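Local coordinates for protein uncharacterized conserved (Bdellovibrio bacteriovorus, PDB 7O21) that probably edits peptidoglycan as an LD-carboxypeptidase of the YkuD family, a cell-wall activity linked to the curved shape of this predatory bacterium, at residues G60-Q64 with H187-R191; P70-G74 with C151-R155; G110-F114 with I159-A163; Y244-S250 with T265-S271; Y277-Y283 with R295-F301. All blocks are in the same frame, centred on the assembly; numbering follows the deposited sequence.

Overall arrangement
The five contacts illustrate how two domains are built and joined in one chain. Contacts 2 and 3 belong to the YkuD-type catalytic domain; their centres are 11 Å apart, and they touch where V154 CG2 meets I159 CB at 3.8 Å. Contact 2 carries the predicted nucleophile C151, and I159 of contact 3 lies about 6 Å, side chain to side chain, from the predicted catalytic H136. Contacts 4 and 5 pair successive strands of the NTF2-like sheet, their centres likewise 11 Å apart. Contact 4 lies about 40 Å from contact 2, centre to centre. Contact 1 shares strand 62-73 with contact 2 and sets the start of that strand against helix 184-206.

Contact 1: residues G60-Q64 with H187-R191; sequences GEQIQ and HDKRR
E61 and R191 meet through charge and through a methylene laid over the guanidinium face. The CB of E61 sits 4.1 Å above the guanidinium plane of R191, over its centre, while the carboxylate reaches past: E61 OE1 and R191 NH1 are 3.8 Å apart, a long salt bridge in which the oxygen lies well out of the guanidinium plane, so charge alone acts. The backbone joins in, with E61 O 3.3 Å from R191 CD. A bend at chi3 (60°) turns the arginine so that its edge faces D188. In the conformer of D188 described here, R191 NH2 donates to D188 OD1 at 2.8 Å, nearly in the guanidinium plane; D188 has a second conformer, in which this link may not hold. Q32 takes NH1.

The apolar side of the contact is I63, whose CD1 packs obliquely on the imidazole of H187, 3.9 Å from CE1. The ring's NE2 is hydrogen-bonded to L30 O, which should limit its rotation. Here the beginning of strand 62-73, in the L,D-transpeptidase sheet, meets the long helix 184-206, with strand 30-32 beside both: a strand-to-helix junction with a loose E61-R191-D188 salt-bridge network at its edge.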
# COMPACT_ATOMS: atom_id res chain seq x y z
N GLY A 60 25.72 1.23 16.32
CA GLY A 60 26.00 2.64 16.14
C GLY A 60 25.92 3.00 14.67
O GLY A 60 24.92 2.75 13.99
N GLU A 61 27.00 3.60 14.15
CA GLU A 61 27.12 3.91 12.73
C GLU A 61 27.58 2.71 11.92
O GLU A 61 27.59 2.79 10.68
CB GLU A 61 28.13 5.04 12.52
CG GLU A 61 27.79 6.34 13.22
CD GLU A 61 28.71 7.47 12.81
OE1 GLU A 61 28.22 8.46 12.23
OE2 GLU A 61 29.93 7.35 13.05
N GLN A 62 27.98 1.63 12.57
CA GLN A 62 28.44 0.43 11.90
C GLN A 62 27.31 -0.58 11.78
O GLN A 62 26.20 -0.40 12.30
CB GLN A 62 29.63 -0.19 12.64
CG GLN A 62 30.97 0.47 12.38
CD GLN A 62 31.05 1.87 12.94
OE1 GLN A 62 30.81 2.09 14.13
NE2 GLN A 62 31.38 2.84 12.09
N ILE A 63 27.59 -1.65 11.03
CA ILE A 63 26.68 -2.77 10.90
C ILE A 63 27.45 -4.03 11.28
O ILE A 63 28.68 -4.10 11.13
CB ILE A 63 26.10 -2.90 9.47
CG1 ILE A 63 27.20 -3.25 8.47
CG2 ILE A 63 25.35 -1.63 9.09
CD1 ILE A 63 26.70 -3.51 7.06
N GLN A 64 26.73 -5.04 11.77
CA GLN A 64 27.36 -6.27 12.22
C GLN A 64 26.51 -7.44 11.77
O GLN A 64 25.30 -7.45 12.01
CB GLN A 64 27.48 -6.27 13.75
CG GLN A 64 28.25 -7.43 14.33
CD GLN A 64 28.47 -7.29 15.82
OE1 GLN A 64 28.12 -6.27 16.41
NE2 GLN A 64 29.05 -8.31 16.43
N HIS A 187 34.26 0.05 3.24
CA HIS A 187 32.85 0.21 3.62
C HIS A 187 32.62 1.55 4.31
O HIS A 187 31.68 2.27 3.98
CB HIS A 187 32.42 -0.93 4.54
CG HIS A 187 30.93 -1.07 4.65
ND1 HIS A 187 30.19 -0.43 5.61
CD2 HIS A 187 30.05 -1.78 3.90
CE1 HIS A 187 28.91 -0.74 5.46
NE2 HIS A 187 28.80 -1.55 4.42
N ASP A 188 33.48 1.89 5.27
CA ASP A 188 33.32 3.15 5.97
C ASP A 188 33.51 4.34 5.04
O ASP A 188 32.83 5.36 5.17
CB ASP A 188 34.28 3.25 7.15
CG ASP A 188 34.03 4.48 7.99
OD1 ASP A 188 32.99 4.52 8.68
OD2 ASP A 188 34.85 5.42 7.95
N LYS A 189 34.43 4.22 4.08
CA LYS A 189 34.62 5.29 3.11
C LYS A 189 33.34 5.52 2.32
O LYS A 189 32.88 6.65 2.17
CB LYS A 189 35.80 4.96 2.20
CG LYS A 189 36.16 6.07 1.22
CD LYS A 189 35.55 5.82 -0.15
CE LYS A 189 35.94 6.91 -1.14
NZ LYS A 189 35.77 8.29 -0.59
N ARG A 190 32.75 4.43 1.81
CA ARG A 190 31.50 4.54 1.07
C ARG A 190 30.38 5.10 1.93
O ARG A 190 29.59 5.94 1.47
CB ARG A 190 31.11 3.17 0.51
CG ARG A 190 32.11 2.62 -0.48
CD ARG A 190 31.56 1.43 -1.21
NE ARG A 190 32.58 0.82 -2.06
CZ ARG A 190 32.31 0.02 -3.08
NH1 ARG A 190 31.05 -0.27 -3.39
NH2 ARG A 190 33.30 -0.50 -3.78
N ARG A 191 30.29 4.65 3.18
CA ARG A 191 29.26 5.18 4.08
C ARG A 191 29.43 6.68 4.27
O ARG A 191 28.45 7.43 4.19
CB ARG A 191 29.30 4.44 5.42
CG ARG A 191 28.18 4.84 6.38
CD ARG A 191 28.39 4.30 7.80
NE ARG A 191 29.65 4.77 8.39
CZ ARG A 191 29.83 6.00 8.87
NH1 ARG A 191 28.84 6.88 8.83
NH2 ARG A 191 31.01 6.34 9.38

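Contact 2: residues P70-G74 with C151-R155; sequences PADIG and CVVVR
D72 and I73 pair with V153 and V152 as antiparallel neighbours in the mixed sheet of the L,D-transpeptidase (YkuD) fold, and the pairing carries the predicted nucleophile C151 at one end. Backbone bonds come first. D72 and V153 form the hydrogen-bonded pair: V153 N reaches D72 O at 2.8 Å, and D72 N answers to V153 O at 3.0 Å. Two residues along, beyond the non-hydrogen-bonded pair I73-V152, G74 N donates to C151 O at 2.9 Å, holding the backbone carbonyl of C151. The same oxygen receives a CA-H...O contact from I73 CA at 3.2 Å. The thiol side of C151 turns to other company, its side chain about 4 Å from that of H136, the predicted proton donor/acceptor, and about as far from a bound thiocyanate ion.

Apolar contacts flank the backbone. I73 CD1 reaches V152 CG2 at 4.0 Å. V154 sets its CG1 anti to its own carbonyl carbon (chi1 -62°), which directs that methyl at A71 CB, 3.8 Å away; L53 packs against both residues.

Where direct pairing has given out, a water completes the seam: it donates to P70 O at 2.7 Å and accepts from R155 N, the N-cap of the next helix.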
# COMPACT_ATOMS: atom_id res chain seq x y z
N PRO A 70 21.31 -20.85 4.73
CA PRO A 70 21.05 -21.10 3.30
C PRO A 70 19.70 -20.52 2.88
O PRO A 70 18.75 -20.46 3.66
CB PRO A 70 21.05 -22.63 3.19
CG PRO A 70 21.71 -23.12 4.47
CD PRO A 70 21.38 -22.10 5.51
N ALA A 71 19.64 -20.10 1.62
CA ALA A 71 18.41 -19.61 1.02
C ALA A 71 18.52 -19.75 -0.48
O ALA A 71 19.62 -19.87 -1.03
CB ALA A 71 18.20 -18.13 1.38
N ASP A 72 17.37 -19.76 -1.16
CA ASP A 72 17.38 -19.79 -2.61
C ASP A 72 16.16 -19.02 -3.11
O ASP A 72 15.34 -18.56 -2.32
CB ASP A 72 17.40 -21.23 -3.14
CG ASP A 72 18.22 -21.39 -4.42
OD1 ASP A 72 18.36 -20.42 -5.19
OD2 ASP A 72 18.72 -22.51 -4.64
N ILE A 73 16.09 -18.86 -4.43
CA ILE A 73 14.98 -18.17 -5.07
C ILE A 73 14.08 -19.18 -5.76
O ILE A 73 14.57 -20.10 -6.43
CB ILE A 73 15.49 -17.13 -6.08
CG1 ILE A 73 16.44 -16.15 -5.39
CG2 ILE A 73 14.31 -16.42 -6.74
CD1 ILE A 73 15.79 -15.25 -4.35
N GLY A 74 12.77 -19.01 -5.59
CA GLY A 74 11.83 -19.89 -6.27
C GLY A 74 11.89 -19.71 -7.77
O GLY A 74 12.14 -18.62 -8.29
N CYS A 151 10.42 -15.56 -5.29
CA CYS A 151 10.30 -15.58 -3.84
C CYS A 151 11.61 -16.02 -3.21
O CYS A 151 12.36 -16.82 -3.79
CB CYS A 151 9.21 -16.54 -3.43
SG CYS A 151 7.57 -15.78 -3.64
N VAL A 152 11.88 -15.52 -2.02
CA VAL A 152 13.02 -15.98 -1.23
C VAL A 152 12.55 -17.13 -0.35
O VAL A 152 11.61 -16.98 0.44
CB VAL A 152 13.59 -14.85 -0.37
CG1 VAL A 152 14.79 -15.35 0.43
CG2 VAL A 152 13.94 -13.64 -1.24
N VAL A 153 13.18 -18.30 -0.49
CA VAL A 153 12.73 -19.51 0.18
C VAL A 153 13.84 -20.01 1.10
O VAL A 153 15.01 -20.08 0.70
CB VAL A 153 12.34 -20.59 -0.83
CG1 VAL A 153 11.64 -21.78 -0.13
CG2 VAL A 153 11.46 -20.00 -1.93
N VAL A 154 13.45 -20.38 2.32
CA VAL A 154 14.33 -20.93 3.33
C VAL A 154 13.66 -22.16 3.94
O VAL A 154 12.47 -22.43 3.72
CB VAL A 154 14.67 -19.91 4.43
CG1 VAL A 154 15.42 -18.71 3.83
CG2 VAL A 154 13.41 -19.43 5.13
N ARG A 155 14.40 -22.85 4.76
CA ARG A 155 13.86 -24.03 5.47
C ARG A 155 12.93 -23.60 6.61
O ARG A 155 12.99 -22.49 7.06
CB ARG A 155 15.01 -24.92 5.93
CG ARG A 155 15.79 -25.58 4.80
CD ARG A 155 14.94 -26.60 4.09
NE ARG A 155 15.47 -27.01 2.81
CZ ARG A 155 14.72 -27.58 1.90
NH1 ARG A 155 15.21 -27.92 0.74
NH2 ARG A 155 13.45 -27.77 2.13
O HOH W 1 17.28 -22.44 4.74

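Contact 3: residues G110-F114 with I159-A163; sequences GALAF and IKKLA
I159 O is shared between the two segments: L112 CD1 brushes it at 4.0 Å from across the contact, and A163 N donates to it at 3.1 Å from within the helix. That helical turn brings I159 and A163 onto the one face that meets L112 and F114. The leucine spans the turn: its CB lies against I159 CG1 at 3.9 Å, and its CD1 reaches A163 CB at the same separation.

F114 comes in beside it with its rim. I159 CD1 lies near the ring plane, 4.0 Å from CD1 of F114, and farther round the same rim the ring's CZ is 3.9 Å from A163 CB. In I159, chi1 (-162°) points CG1 at L112 CB, and the turn at chi2 (75°) brings CD1 to the ring edge. In this way helix 156-163 packs on the sheet of the YkuD-type catalytic domain, where I159 also touches L135 and the phenyl ring of F114 borders L95 and R98 on strand 91-99.

Nearer the surface the contact thins to aliphatic chain. K160, extended beyond CG, leads outward from the helix, and its CE passes A111 CB at 3.6 Å, while the amide of A111 is hydrogen-bonded to N156 OD1.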
# COMPACT_ATOMS: atom_id res chain seq x y z
N GLY A 110 5.48 -23.67 3.55
CA GLY A 110 5.94 -24.11 4.85
C GLY A 110 5.25 -23.36 5.98
O GLY A 110 4.09 -22.94 5.87
N ALA A 111 5.98 -23.18 7.08
CA ALA A 111 5.35 -22.76 8.32
C ALA A 111 5.00 -21.28 8.36
O ALA A 111 4.13 -20.89 9.14
CB ALA A 111 6.24 -23.10 9.51
N LEU A 112 5.65 -20.44 7.56
CA LEU A 112 5.45 -19.01 7.69
C LEU A 112 5.81 -18.35 6.37
O LEU A 112 6.68 -18.82 5.64
CB LEU A 112 6.37 -18.41 8.76
CG LEU A 112 6.05 -18.47 10.25
CD1 LEU A 112 7.13 -17.72 11.03
CD2 LEU A 112 4.69 -17.88 10.54
N ALA A 113 5.17 -17.22 6.10
CA ALA A 113 5.55 -16.36 4.98
C ALA A 113 5.51 -14.92 5.45
O ALA A 113 4.67 -14.55 6.28
CB ALA A 113 4.62 -16.50 3.77
N PHE A 114 6.40 -14.11 4.90
CA PHE A 114 6.39 -12.67 5.11
C PHE A 114 6.26 -12.00 3.76
O PHE A 114 7.02 -12.31 2.84
CB PHE A 114 7.67 -12.21 5.80
CG PHE A 114 7.80 -12.71 7.20
CD1 PHE A 114 8.42 -13.93 7.46
CD2 PHE A 114 7.29 -11.98 8.27
CE1 PHE A 114 8.53 -14.41 8.75
CE2 PHE A 114 7.40 -12.46 9.57
CZ PHE A 114 8.02 -13.68 9.81
N ILE A 159 12.93 -20.14 8.89
CA ILE A 159 11.93 -19.07 8.87
C ILE A 159 11.46 -18.76 10.28
O ILE A 159 11.15 -17.60 10.60
CB ILE A 159 10.77 -19.35 7.88
CG1 ILE A 159 10.02 -18.05 7.55
CG2 ILE A 159 9.79 -20.37 8.47
CD1 ILE A 159 10.75 -17.12 6.60
N LYS A 160 11.41 -19.78 11.14
CA LYS A 160 11.02 -19.56 12.53
C LYS A 160 12.07 -18.75 13.29
O LYS A 160 11.72 -17.93 14.15
CB LYS A 160 10.74 -20.89 13.22
CG LYS A 160 9.56 -21.63 12.61
CD LYS A 160 9.40 -23.04 13.18
CE LYS A 160 8.30 -23.78 12.43
NZ LYS A 160 8.24 -25.23 12.78
N LYS A 161 13.36 -18.98 13.01
CA LYS A 161 14.39 -18.13 13.61
C LYS A 161 14.29 -16.70 13.11
O LYS A 161 14.42 -15.75 13.89
CB LYS A 161 15.77 -18.70 13.30
CG LYS A 161 16.08 -20.07 13.89
CD LYS A 161 17.42 -20.60 13.38
CE LYS A 161 17.74 -21.97 13.96
NZ LYS A 161 18.94 -22.57 13.30
N LEU A 162 14.07 -16.52 11.81
CA LEU A 162 14.04 -15.16 11.26
C LEU A 162 12.88 -14.36 11.81
O LEU A 162 12.96 -13.13 11.91
CB LEU A 162 13.96 -15.22 9.74
CG LEU A 162 15.20 -15.79 9.04
CD1 LEU A 162 14.95 -15.88 7.54
CD2 LEU A 162 16.42 -14.94 9.33
N ALA A 163 11.78 -15.02 12.16
CA ALA A 163 10.62 -14.31 12.68
C ALA A 163 10.99 -13.47 13.89
O ALA A 163 10.39 -12.41 14.11
CB ALA A 163 9.49 -15.30 13.02

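Contact 4: residues Y244-S250 with T265-S271; sequences YIKVHLS and TLQRYES
K246 lies beside E270, the two side chains pointing the same way across a hydrogen-bonded antiparallel pair. Its CB starts 4.1 Å from E270 CB, and CG only carries the chain on. CD then comes to 3.5 Å from E270 OE1, and CE stays within 3.9 Å of that oxygen. Bends at chi3 (116°) and chi4 (-89°) turn NZ toward R268 while keeping it 3.7 Å from E270 OE1, a long salt bridge. The arginine grips the same oxygen more firmly: R268 NH1 donates to E270 OE1 at 2.8 Å, in the guanidinium plane but from above the carboxylate plane. Two cations thus share one anion, and R268 NE is hydrogen-bonded to Y277 OH.

On the face bearing V247 and Y269, I245 CD1 packs on Y269 CE2 at 3.8 Å. At the far end hydroxyls supplement the backbone: T265 OG1 donates to S250 O at 2.8 Å, and S250 OG accepts from L266 N at 3.0 Å while also bonding T36 OG1.

Mutual amide bonds at K246-E270 and H248-R268 give the regular register of a beta hairpin, strands 246-257 and 260-270, within the curved antiparallel sheet of an NTF2-like domain.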
# COMPACT_ATOMS: atom_id res chain seq x y z
N TYR A 244 13.71 31.49 8.03
CA TYR A 244 14.63 30.55 8.65
C TYR A 244 13.89 29.27 9.02
O TYR A 244 12.84 29.32 9.68
CB TYR A 244 15.30 31.15 9.89
CG TYR A 244 16.19 32.33 9.58
CD1 TYR A 244 17.42 32.15 8.96
CD2 TYR A 244 15.79 33.62 9.89
CE1 TYR A 244 18.24 33.23 8.68
CE2 TYR A 244 16.60 34.70 9.61
CZ TYR A 244 17.82 34.51 9.00
OH TYR A 244 18.62 35.59 8.72
N ILE A 245 14.44 28.13 8.60
CA ILE A 245 13.91 26.83 8.96
C ILE A 245 15.04 25.97 9.51
O ILE A 245 16.23 26.27 9.36
CB ILE A 245 13.21 26.12 7.78
CG1 ILE A 245 14.20 25.82 6.66
CG2 ILE A 245 12.03 26.96 7.27
CD1 ILE A 245 13.65 24.86 5.59
N LYS A 246 14.64 24.89 10.19
CA LYS A 246 15.56 23.91 10.74
C LYS A 246 15.13 22.54 10.24
O LYS A 246 13.95 22.20 10.32
CB LYS A 246 15.48 23.90 12.27
CG LYS A 246 16.16 25.09 12.96
CD LYS A 246 15.48 25.38 14.29
CE LYS A 246 16.41 25.18 15.47
NZ LYS A 246 16.37 23.78 15.98
N VAL A 247 16.08 21.76 9.71
CA VAL A 247 15.82 20.40 9.26
C VAL A 247 16.81 19.49 9.96
O VAL A 247 18.03 19.64 9.79
CB VAL A 247 15.94 20.24 7.74
CG1 VAL A 247 15.59 18.81 7.33
CG2 VAL A 247 15.06 21.26 7.02
N HIS A 248 16.31 18.55 10.76
CA HIS A 248 17.16 17.60 11.47
C HIS A 248 16.76 16.19 11.08
O HIS A 248 15.57 15.87 10.98
CB HIS A 248 17.04 17.80 12.98
CG HIS A 248 17.61 19.11 13.45
ND1 HIS A 248 16.96 19.93 14.34
CD2 HIS A 248 18.77 19.73 13.14
CE1 HIS A 248 17.69 21.01 14.56
NE2 HIS A 248 18.80 20.91 13.85
N LEU A 249 17.77 15.35 10.83
CA LEU A 249 17.55 13.98 10.39
C LEU A 249 18.21 13.03 11.37
O LEU A 249 19.39 13.21 11.72
CB LEU A 249 18.20 13.76 9.02
CG LEU A 249 17.90 14.78 7.93
CD1 LEU A 249 18.67 14.45 6.65
CD2 LEU A 249 16.43 14.82 7.69
N SER A 250 17.48 12.01 11.81
CA SER A 250 18.11 10.95 12.58
C SER A 250 19.08 10.18 11.69
O SER A 250 19.01 10.22 10.45
CB SER A 250 17.07 10.00 13.16
OG SER A 250 16.51 9.17 12.15
N THR A 265 14.90 8.13 7.08
CA THR A 265 15.28 8.82 8.30
C THR A 265 14.02 9.33 9.00
O THR A 265 12.96 9.44 8.40
CB THR A 265 16.23 9.98 7.98
OG1 THR A 265 16.60 10.68 9.18
CG2 THR A 265 15.58 10.97 7.04
N LEU A 266 14.14 9.57 10.31
CA LEU A 266 13.15 10.35 11.05
C LEU A 266 13.54 11.83 10.96
O LEU A 266 14.64 12.22 11.36
CB LEU A 266 13.07 9.89 12.50
CG LEU A 266 11.95 10.52 13.33
CD1 LEU A 266 10.59 10.13 12.79
CD2 LEU A 266 12.05 10.07 14.78
N GLN A 267 12.65 12.64 10.39
CA GLN A 267 12.94 14.03 10.06
C GLN A 267 12.15 14.96 10.96
O GLN A 267 10.94 14.80 11.11
CB GLN A 267 12.54 14.28 8.61
CG GLN A 267 12.59 15.74 8.17
CD GLN A 267 11.94 15.93 6.80
OE1 GLN A 267 12.53 15.57 5.78
NE2 GLN A 267 10.72 16.43 6.78
N ARG A 268 12.83 15.94 11.53
CA ARG A 268 12.19 17.03 12.26
C ARG A 268 12.31 18.29 11.40
O ARG A 268 13.42 18.68 11.03
CB ARG A 268 12.87 17.25 13.61
CG ARG A 268 12.18 18.29 14.47
CD ARG A 268 13.00 18.57 15.73
NE ARG A 268 12.28 19.43 16.66
CZ ARG A 268 12.33 20.76 16.64
NH1 ARG A 268 13.07 21.37 15.72
NH2 ARG A 268 11.65 21.47 17.54
N TYR A 269 11.18 18.89 11.08
CA TYR A 269 11.11 20.12 10.30
C TYR A 269 10.53 21.23 11.17
O TYR A 269 9.47 21.04 11.78
CB TYR A 269 10.18 19.93 9.09
CG TYR A 269 10.12 21.14 8.18
CD1 TYR A 269 9.18 22.14 8.39
CD2 TYR A 269 10.99 21.27 7.12
CE1 TYR A 269 9.13 23.25 7.56
CE2 TYR A 269 10.94 22.35 6.28
CZ TYR A 269 10.02 23.34 6.51
OH TYR A 269 9.99 24.41 5.65
N GLU A 270 11.20 22.37 11.22
CA GLU A 270 10.74 23.49 12.03
C GLU A 270 10.81 24.79 11.25
O GLU A 270 11.86 25.14 10.70
CB GLU A 270 11.56 23.64 13.31
CG GLU A 270 11.13 24.86 14.14
CD GLU A 270 11.66 24.84 15.57
OE1 GLU A 270 12.65 24.13 15.84
OE2 GLU A 270 11.09 25.55 16.43
N SER A 271 9.71 25.53 11.25
CA SER A 271 9.70 26.94 10.91
C SER A 271 9.14 27.70 12.10
O SER A 271 8.73 27.11 13.11
CB SER A 271 8.83 27.20 9.69
OG SER A 271 7.47 27.00 10.04

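Contact 5: residues Y277-Y283 with R295-F301; sequences YGVKTIY and REEWAPF
K280 NZ donates to E296 OE2 at 2.7 Å, a salt bridge that uses the anti lone pair of the carboxylate. The lysine curls to get there: chi2, chi3 and chi4 all bend the same way, and the fold lays its CE 3.2 Å from E297 O. Both charged groups have second partners, Q267 OE1 for the ammonium and Y217 OH for E296 OE1, so this mostly buried pair is well satisfied.

Backbone bonds follow in antiparallel register. V279 N reaches A299 O at 2.7 Å, and E297 N meets T281 O at 2.9 Å, close to straight at 173°. At the end of the pairing F301 N still binds Y277 O at 3.0 Å, though from above the carbonyl plane.

W298 packs its indole along the backbone of Y277 and G278, where the glycine has no side chain in the way: NE1 is 3.4 Å from G278 CA, and CZ2 is 3.5 Å from Y277 O. K280 CE touches the edge of that ring, and K103 of the second subunit makes a cation-pi contact with it. On the other face of the hairpin, Y283 CD1 rests on R295 CB at 3.8 Å.

Strand 260-270 flanks 275-287; helix 184-206 packs on K280, I282 and E296, and helix 121-126 meets Y283, R295 and E297, F122 stacking edge-to-face with Y283.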
# COMPACT_ATOMS: atom_id res chain seq x y z
N TYR A 277 7.33 16.10 12.90
CA TYR A 277 8.19 14.93 12.82
C TYR A 277 7.55 13.94 11.86
O TYR A 277 6.33 13.75 11.87
CB TYR A 277 8.36 14.25 14.20
CG TYR A 277 8.99 15.14 15.24
CD1 TYR A 277 8.24 16.11 15.90
CD2 TYR A 277 10.34 15.02 15.57
CE1 TYR A 277 8.81 16.93 16.85
CE2 TYR A 277 10.91 15.84 16.53
CZ TYR A 277 10.14 16.79 17.16
OH TYR A 277 10.69 17.62 18.12
N GLY A 278 8.36 13.30 11.02
CA GLY A 278 7.78 12.34 10.10
C GLY A 278 8.86 11.46 9.53
O GLY A 278 10.06 11.74 9.67
N VAL A 279 8.42 10.39 8.90
CA VAL A 279 9.33 9.44 8.28
C VAL A 279 9.60 9.93 6.87
O VAL A 279 8.68 10.07 6.06
CB VAL A 279 8.71 8.03 8.27
CG1 VAL A 279 9.64 7.06 7.57
CG2 VAL A 279 8.44 7.58 9.71
N LYS A 280 10.87 10.18 6.56
CA LYS A 280 11.29 10.71 5.27
C LYS A 280 12.03 9.61 4.52
O LYS A 280 13.04 9.08 5.02
CB LYS A 280 12.19 11.92 5.49
CG LYS A 280 12.88 12.50 4.23
CD LYS A 280 11.97 12.69 3.01
CE LYS A 280 10.83 13.72 3.25
NZ LYS A 280 11.33 15.12 3.24
N THR A 281 11.51 9.23 3.36
CA THR A 281 12.19 8.26 2.50
C THR A 281 12.52 8.92 1.18
O THR A 281 11.64 9.50 0.53
CB THR A 281 11.31 7.05 2.24
OG1 THR A 281 10.79 6.56 3.48
CG2 THR A 281 12.12 5.96 1.58
N ILE A 282 13.79 8.84 0.79
CA ILE A 282 14.31 9.44 -0.44
C ILE A 282 14.73 8.31 -1.37
O ILE A 282 15.44 7.38 -0.96
CB ILE A 282 15.53 10.32 -0.11
CG1 ILE A 282 15.14 11.38 0.94
CG2 ILE A 282 16.11 10.94 -1.38
CD1 ILE A 282 16.34 12.04 1.59
N TYR A 283 14.26 8.36 -2.61
CA TYR A 283 14.61 7.41 -3.66
C TYR A 283 15.40 8.18 -4.70
O TYR A 283 14.93 9.20 -5.21
CB TYR A 283 13.35 6.86 -4.33
CG TYR A 283 12.39 6.12 -3.43
CD1 TYR A 283 11.56 6.80 -2.55
CD2 TYR A 283 12.32 4.74 -3.47
CE1 TYR A 283 10.67 6.12 -1.73
CE2 TYR A 283 11.43 4.04 -2.65
CZ TYR A 283 10.63 4.74 -1.79
OH TYR A 283 9.74 4.05 -0.98
N ARG A 295 12.05 10.41 -6.21
CA ARG A 295 10.83 10.36 -5.40
C ARG A 295 11.21 10.71 -3.97
O ARG A 295 12.31 10.40 -3.52
CB ARG A 295 10.20 8.96 -5.39
CG ARG A 295 9.98 8.28 -6.75
CD ARG A 295 8.73 8.83 -7.46
NE ARG A 295 8.44 8.12 -8.71
CZ ARG A 295 8.85 8.51 -9.92
NH1 ARG A 295 8.52 7.79 -10.98
NH2 ARG A 295 9.61 9.59 -10.07
N GLU A 296 10.31 11.40 -3.27
CA GLU A 296 10.55 11.76 -1.87
C GLU A 296 9.22 11.65 -1.14
O GLU A 296 8.25 12.30 -1.53
CB GLU A 296 11.11 13.18 -1.79
CG GLU A 296 11.45 13.65 -0.37
CD GLU A 296 12.25 14.92 -0.33
OE1 GLU A 296 12.84 15.27 -1.38
OE2 GLU A 296 12.30 15.60 0.72
N GLU A 297 9.19 10.83 -0.08
CA GLU A 297 7.97 10.55 0.66
C GLU A 297 8.10 11.04 2.10
O GLU A 297 9.20 11.08 2.66
CB GLU A 297 7.67 9.04 0.69
CG GLU A 297 7.40 8.42 -0.68
CD GLU A 297 7.14 6.92 -0.60
OE1 GLU A 297 7.84 6.20 0.15
OE2 GLU A 297 6.22 6.45 -1.30
N TRP A 298 6.97 11.41 2.69
CA TRP A 298 6.92 11.82 4.08
C TRP A 298 5.64 11.26 4.68
O TRP A 298 4.56 11.37 4.08
CB TRP A 298 6.95 13.35 4.21
CG TRP A 298 6.98 13.89 5.64
CD1 TRP A 298 8.09 14.23 6.37
CD2 TRP A 298 5.85 14.20 6.47
NE1 TRP A 298 7.72 14.70 7.61
CE2 TRP A 298 6.35 14.68 7.70
CE3 TRP A 298 4.47 14.08 6.31
CZ2 TRP A 298 5.51 15.07 8.75
CZ3 TRP A 298 3.64 14.47 7.35
CH2 TRP A 298 4.17 14.95 8.56
N ALA A 299 5.76 10.62 5.85
CA ALA A 299 4.60 10.15 6.59
C ALA A 299 4.70 10.66 8.02
O ALA A 299 5.78 10.65 8.60
CB ALA A 299 4.55 8.62 6.58
N PRO A 300 3.60 11.15 8.60
CA PRO A 300 3.70 11.73 9.94
C PRO A 300 4.09 10.69 10.98
O PRO A 300 3.77 9.50 10.86
CB PRO A 300 2.28 12.27 10.20
CG PRO A 300 1.41 11.44 9.34
CD PRO A 300 2.21 11.09 8.12
N PHE A 301 4.81 11.15 12.00
CA PHE A 301 5.27 10.29 13.08
C PHE A 301 4.78 10.85 14.41
O PHE A 301 4.91 12.05 14.68
CB PHE A 301 6.80 10.24 13.13
CG PHE A 301 7.33 9.62 14.40
CD1 PHE A 301 7.53 8.25 14.48
CD2 PHE A 301 7.63 10.41 15.50
CE1 PHE A 301 8.01 7.68 15.65
CE2 PHE A 301 8.11 9.85 16.66
CZ PHE A 301 8.30 8.49 16.74